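Local coordinates for hemerythrin HHE cation binding domain protein (Mycobacterium kansasii, PDB 6TYJ) that binds zinc and iron ions within a hemerythrin-like helical bundle, at residues 52-57 / 112-117; 57-62 / 78-83. All blocks are in the same frame, centred on the assembly; numbering follows the deposited sequence. Where two conformers were deposited one is given.

Contact 1: 52-57 / 112-117. With ZN (zinc ion), chain B.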
# COMPACT_ATOMS: atom_id res chain seq x y z
N ASP A 52 -3.26 -2.97 2.70
CA ASP A 52 -4.40 -2.43 3.45
C ASP A 52 -3.98 -1.28 4.34
O ASP A 52 -4.55 -0.18 4.28
CB ASP A 52 -5.03 -3.56 4.27
CG ASP A 52 -6.22 -3.12 5.10
OD1 ASP A 52 -6.88 -2.14 4.74
OD2 ASP A 52 -6.50 -3.78 6.11
N ILE A 53 -2.97 -1.51 5.17
CA ILE A 53 -2.65 -0.47 6.15
C ILE A 53 -1.93 0.70 5.49
O ILE A 53 -2.04 1.85 5.97
CB ILE A 53 -1.85 -1.05 7.32
CG1 ILE A 53 -0.44 -1.42 6.93
CG2 ILE A 53 -2.55 -2.28 7.89
CD1 ILE A 53 0.22 -2.27 8.06
N HIS A 54 -1.23 0.45 4.39
CA HIS A 54 -0.53 1.52 3.69
C HIS A 54 -1.49 2.53 3.10
O HIS A 54 -1.33 3.75 3.31
CB HIS A 54 0.32 0.91 2.58
CG HIS A 54 1.20 1.90 1.91
ND1 HIS A 54 2.39 2.31 2.46
CD2 HIS A 54 1.08 2.56 0.74
CE1 HIS A 54 2.97 3.18 1.65
NE2 HIS A 54 2.18 3.35 0.60
N PHE A 55 -2.50 2.05 2.36
CA PHE A 55 -3.47 2.97 1.78
C PHE A 55 -4.24 3.69 2.86
O PHE A 55 -4.60 4.86 2.67
CB PHE A 55 -4.42 2.24 0.82
CG PHE A 55 -3.80 1.95 -0.53
CD1 PHE A 55 -2.46 2.21 -0.76
CD2 PHE A 55 -4.59 1.47 -1.56
CE1 PHE A 55 -1.88 1.95 -2.01
CE2 PHE A 55 -4.03 1.21 -2.80
CZ PHE A 55 -2.67 1.46 -3.02
N ARG A 56 -4.50 3.04 3.99
CA ARG A 56 -5.25 3.70 5.07
C ARG A 56 -4.43 4.82 5.70
O ARG A 56 -4.97 5.90 5.97
CB ARG A 56 -5.67 2.69 6.12
CG ARG A 56 -6.83 1.81 5.70
CD ARG A 56 -7.32 0.98 6.87
NE ARG A 56 -8.18 -0.09 6.39
CZ ARG A 56 -9.50 -0.02 6.38
NH1 ARG A 56 -10.11 1.07 6.82
NH2 ARG A 56 -10.22 -1.04 5.93
N ILE A 57 -3.15 4.57 6.00
CA ILE A 57 -2.40 5.68 6.59
C ILE A 57 -2.24 6.80 5.58
O ILE A 57 -2.27 7.98 5.99
CB ILE A 57 -1.05 5.26 7.20
CG1 ILE A 57 -0.02 4.84 6.16
CG2 ILE A 57 -1.24 4.18 8.27
CD1 ILE A 57 1.35 4.64 6.78
N GLU A 112 3.93 -1.00 -8.13
CA GLU A 112 5.21 -0.31 -8.19
C GLU A 112 5.05 1.10 -8.73
O GLU A 112 5.74 2.02 -8.29
CB GLU A 112 6.20 -1.12 -9.03
N ALA A 113 4.12 1.30 -9.67
CA ALA A 113 3.85 2.64 -10.19
C ALA A 113 3.22 3.55 -9.14
O ALA A 113 3.40 4.77 -9.21
CB ALA A 113 2.96 2.57 -11.43
N HIS A 114 2.43 2.99 -8.21
CA HIS A 114 1.92 3.80 -7.11
C HIS A 114 3.05 4.52 -6.40
O HIS A 114 3.04 5.76 -6.25
CB HIS A 114 1.16 2.94 -6.08
CG HIS A 114 1.14 3.53 -4.69
ND1 HIS A 114 0.28 4.55 -4.33
CD2 HIS A 114 1.89 3.27 -3.59
CE1 HIS A 114 0.51 4.89 -3.07
NE2 HIS A 114 1.47 4.12 -2.59
N ALA A 115 4.00 3.73 -5.91
CA ALA A 115 5.11 4.23 -5.12
C ALA A 115 5.95 5.20 -5.91
O ALA A 115 6.28 6.29 -5.43
CB ALA A 115 5.96 3.07 -4.61
N ASP A 116 6.33 4.81 -7.14
CA ASP A 116 7.14 5.69 -7.98
C ASP A 116 6.45 7.03 -8.22
O ASP A 116 7.09 8.09 -8.14
CB ASP A 116 7.46 5.02 -9.33
CG ASP A 116 8.37 3.80 -9.20
OD1 ASP A 116 8.40 2.98 -10.15
OD2 ASP A 116 9.05 3.65 -8.16
N GLU A 117 5.15 7.01 -8.54
CA GLU A 117 4.46 8.26 -8.81
C GLU A 117 4.35 9.10 -7.53
O GLU A 117 4.52 10.33 -7.57
CB GLU A 117 3.06 8.00 -9.38
CG GLU A 117 2.29 9.28 -9.84
CD GLU A 117 1.40 9.92 -8.76
OE1 GLU A 117 0.82 9.20 -7.91
OE2 GLU A 117 1.26 11.17 -8.76
ZN ZN B . 2.42 4.85 -0.85

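Contact 2: 57-62 / 78-83. With ZN (zinc ion), chain D; ZN (zinc ion), chain B.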
# COMPACT_ATOMS: atom_id res chain seq x y z
N ILE A 57 -3.15 4.57 6.00
CA ILE A 57 -2.40 5.68 6.59
C ILE A 57 -2.24 6.80 5.58
O ILE A 57 -2.27 7.98 5.99
CB ILE A 57 -1.05 5.26 7.20
CG1 ILE A 57 -0.02 4.84 6.16
CG2 ILE A 57 -1.24 4.18 8.27
CD1 ILE A 57 1.35 4.64 6.78
N GLU A 58 -2.13 6.51 4.28
CA GLU A 58 -2.08 7.57 3.28
C GLU A 58 -3.41 8.34 3.27
O GLU A 58 -3.42 9.58 3.36
CB GLU A 58 -1.68 6.98 1.90
CG GLU A 58 -0.20 6.69 1.82
CD GLU A 58 0.19 6.05 0.53
OE1 GLU A 58 -0.68 5.56 -0.18
OE2 GLU A 58 1.40 6.05 0.26
N ASP A 59 -4.55 7.62 3.22
CA ASP A 59 -5.83 8.29 3.09
C ASP A 59 -6.25 8.99 4.38
O ASP A 59 -6.92 10.02 4.32
CB ASP A 59 -6.92 7.30 2.70
CG ASP A 59 -6.84 6.86 1.26
OD1 ASP A 59 -6.24 7.61 0.44
OD2 ASP A 59 -7.39 5.79 0.95
N ASP A 60 -5.85 8.46 5.54
CA ASP A 60 -6.38 8.95 6.82
C ASP A 60 -5.49 9.99 7.47
O ASP A 60 -5.99 10.81 8.27
CB ASP A 60 -6.54 7.78 7.79
CG ASP A 60 -7.54 6.73 7.30
OD1 ASP A 60 -8.29 6.98 6.32
OD2 ASP A 60 -7.62 5.67 7.95
N LEU A 61 -4.19 9.98 7.18
CA LEU A 61 -3.25 10.88 7.84
C LEU A 61 -2.42 11.68 6.85
O LEU A 61 -2.36 12.91 6.94
CB LEU A 61 -2.33 10.10 8.79
CG LEU A 61 -3.05 9.61 10.05
CD1 LEU A 61 -2.25 8.62 10.87
CD2 LEU A 61 -3.39 10.82 10.90
N TYR A 62 -1.76 11.02 5.89
CA TYR A 62 -0.76 11.74 5.11
C TYR A 62 -1.41 12.65 4.06
O TYR A 62 -1.09 13.85 3.98
CB TYR A 62 0.17 10.74 4.42
CG TYR A 62 1.31 11.42 3.69
CD1 TYR A 62 2.29 12.12 4.39
CD2 TYR A 62 1.40 11.39 2.29
CE1 TYR A 62 3.34 12.73 3.72
CE2 TYR A 62 2.45 12.03 1.61
CZ TYR A 62 3.40 12.70 2.34
OH TYR A 62 4.46 13.33 1.71
N ALA A 78 -7.05 8.62 -7.11
CA ALA A 78 -7.33 7.82 -8.31
C ALA A 78 -6.29 6.72 -8.51
O ALA A 78 -6.64 5.63 -8.97
CB ALA A 78 -7.41 8.73 -9.54
N GLU A 79 -5.02 6.96 -8.17
CA GLU A 79 -4.01 5.90 -8.25
C GLU A 79 -4.30 4.76 -7.27
O GLU A 79 -4.01 3.60 -7.54
CB GLU A 79 -2.61 6.47 -8.00
CG GLU A 79 -2.01 7.30 -9.13
CD GLU A 79 -1.42 6.45 -10.23
OE1 GLU A 79 -1.15 6.99 -11.33
OE2 GLU A 79 -1.23 5.23 -10.00
N HIS A 80 -4.84 5.08 -6.09
CA HIS A 80 -5.27 4.00 -5.21
C HIS A 80 -6.34 3.16 -5.89
O HIS A 80 -6.29 1.92 -5.83
CB HIS A 80 -5.83 4.56 -3.91
CG HIS A 80 -4.79 4.97 -2.93
ND1 HIS A 80 -5.13 5.40 -1.66
CD2 HIS A 80 -3.45 5.05 -3.00
CE1 HIS A 80 -4.03 5.70 -0.99
NE2 HIS A 80 -3.00 5.50 -1.79
N ARG A 81 -7.30 3.80 -6.56
CA ARG A 81 -8.32 3.05 -7.30
C ARG A 81 -7.69 2.15 -8.34
O ARG A 81 -8.18 1.05 -8.59
CB ARG A 81 -9.30 3.99 -7.99
CG ARG A 81 -10.09 4.83 -7.05
CD ARG A 81 -11.34 5.41 -7.72
NE ARG A 81 -11.96 6.37 -6.82
CZ ARG A 81 -12.81 6.04 -5.86
NH1 ARG A 81 -13.33 6.97 -5.08
NH2 ARG A 81 -13.14 4.76 -5.69
N GLN A 82 -6.64 2.64 -9.01
CA GLN A 82 -5.95 1.84 -10.00
C GLN A 82 -5.43 0.54 -9.38
O GLN A 82 -5.56 -0.55 -9.95
CB GLN A 82 -4.77 2.62 -10.59
CG GLN A 82 -5.16 3.76 -11.56
CD GLN A 82 -5.75 3.20 -12.85
OE1 GLN A 82 -6.84 2.62 -12.84
NE2 GLN A 82 -5.00 3.32 -13.96
N VAL A 83 -4.80 0.66 -8.22
CA VAL A 83 -4.25 -0.52 -7.57
C VAL A 83 -5.37 -1.46 -7.13
O VAL A 83 -5.29 -2.68 -7.34
CB VAL A 83 -3.35 -0.09 -6.40
CG1 VAL A 83 -2.89 -1.30 -5.62
CG2 VAL A 83 -2.16 0.67 -6.93
ZN ZN D . -7.20 5.50 -0.98
ZN ZN B . 2.42 4.85 -0.85
O HOH W 1 -8.33 6.62 -2.04
O HOH W 2 -7.92 3.64 -1.10

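Contact 1: 52-57 / 112-117
His54 and His114 reach from opposite directions to the same zinc ion, each with NE2 at 2.1 Å from the metal. The shared ion brings His54 NE2 within 3.4 Å of His114 NE2, a spacing set by coordination and not by a hydrogen bond. Their imidazoles meet rim to rim with planes at 88°, so neither ring covers the other. In His114, CG lies opposite the backbone N (chi1 155°), which carries the ring across the gap between the helices. Phe55 meets that ring in an edge-to-face pair inclined at 55°: its CE1 stands 3.9 Å above the centre of the His114 face, while the two side chains run past each other in opposite senses. His54 is held from behind as well, because ND1 is hydrogen-bonded to His19, a second-shell partner that should fix the ring's rotation.

The tight part is confined to these three buried side chains. The backbones stay well apart, with Phe55 CA and His114 CA separated by 10.4 Å, and the segments bury just 108 Å² together. Exposed Asp116 and partly exposed Ala113 mark the looser side. A salt bridge from Arg56 NE to Asp52 OD1 (2.9 Å) lies on the far face of helix 38-65, where Tyr150 packs on Arg56. His20, Glu58 and Glu118 complete the zinc's ligand set, an arrangement characteristic of the metal centre inside a hemerythrin-type four-helix bundle.

Contact 2: 57-62 / 78-83
The His80 imidazole receives Glu58 and Asp59 around its rim, with Glu58 CB and Asp59 CG lying near the ring plane, while the ring of Phe55 stacks with it. The Glu58 carboxylate is almost coplanar with the imidazole, at 9°, and its OE1 comes to 2.8 Å from His80 NE2. That close approach is not a hydrogen bond: both atoms are ligands of one zinc ion, a site that His114 also borders. Glu58 OE2 binds a different zinc at 1.9 Å, so the carboxylate bridges two metals.

Across the ring, ND1 of His80 binds a further zinc at 2.2 Å, and Asp59 OD2 holds the same ion at 2.0 Å. Two waters share that ion, one of them also donating a weak hydrogen bond to Asp59 OD1. The Asp59 carboxylate is turned 55° from the ring, in contrast to that of Glu58. Glu58 and Asp59 lie at the start of a wider pi-type turn, where Ile57 O accepts from Leu61 N and Tyr62 N. Beyond the metals, helix 38-65 packs through Ile57 and Leu61 against helix 133-161 and through Tyr62 against helix 12-32, while Val83 joins helix 70-91 to helix 100-121.

How the contacts relate
Contacts 1 and 2 have centres about 6 Å apart and use successive turns of helix 38-65, sharing Ile57. The zinc held by His54 and His114 in contact 1 also takes Glu58 from contact 2, while His114 lies close to the neighbouring zinc, which Glu58 OE1 and His80 NE2 bind. Direct packing reinforces this overlap: His114 CE1 lies 3.2 Å from Glu58 OE1, and Phe55 CD1 lies 3.5 Å from His80 NE2. Phe55 CZ also rests 3.8 Å from Val83 CB. The zinc bound by Asp59 sits 9.6 Å from the zinc of contact 1 and carries two waters; contact 1 is centred about 3 Å from the chain centre, contact 2 about 8 Å.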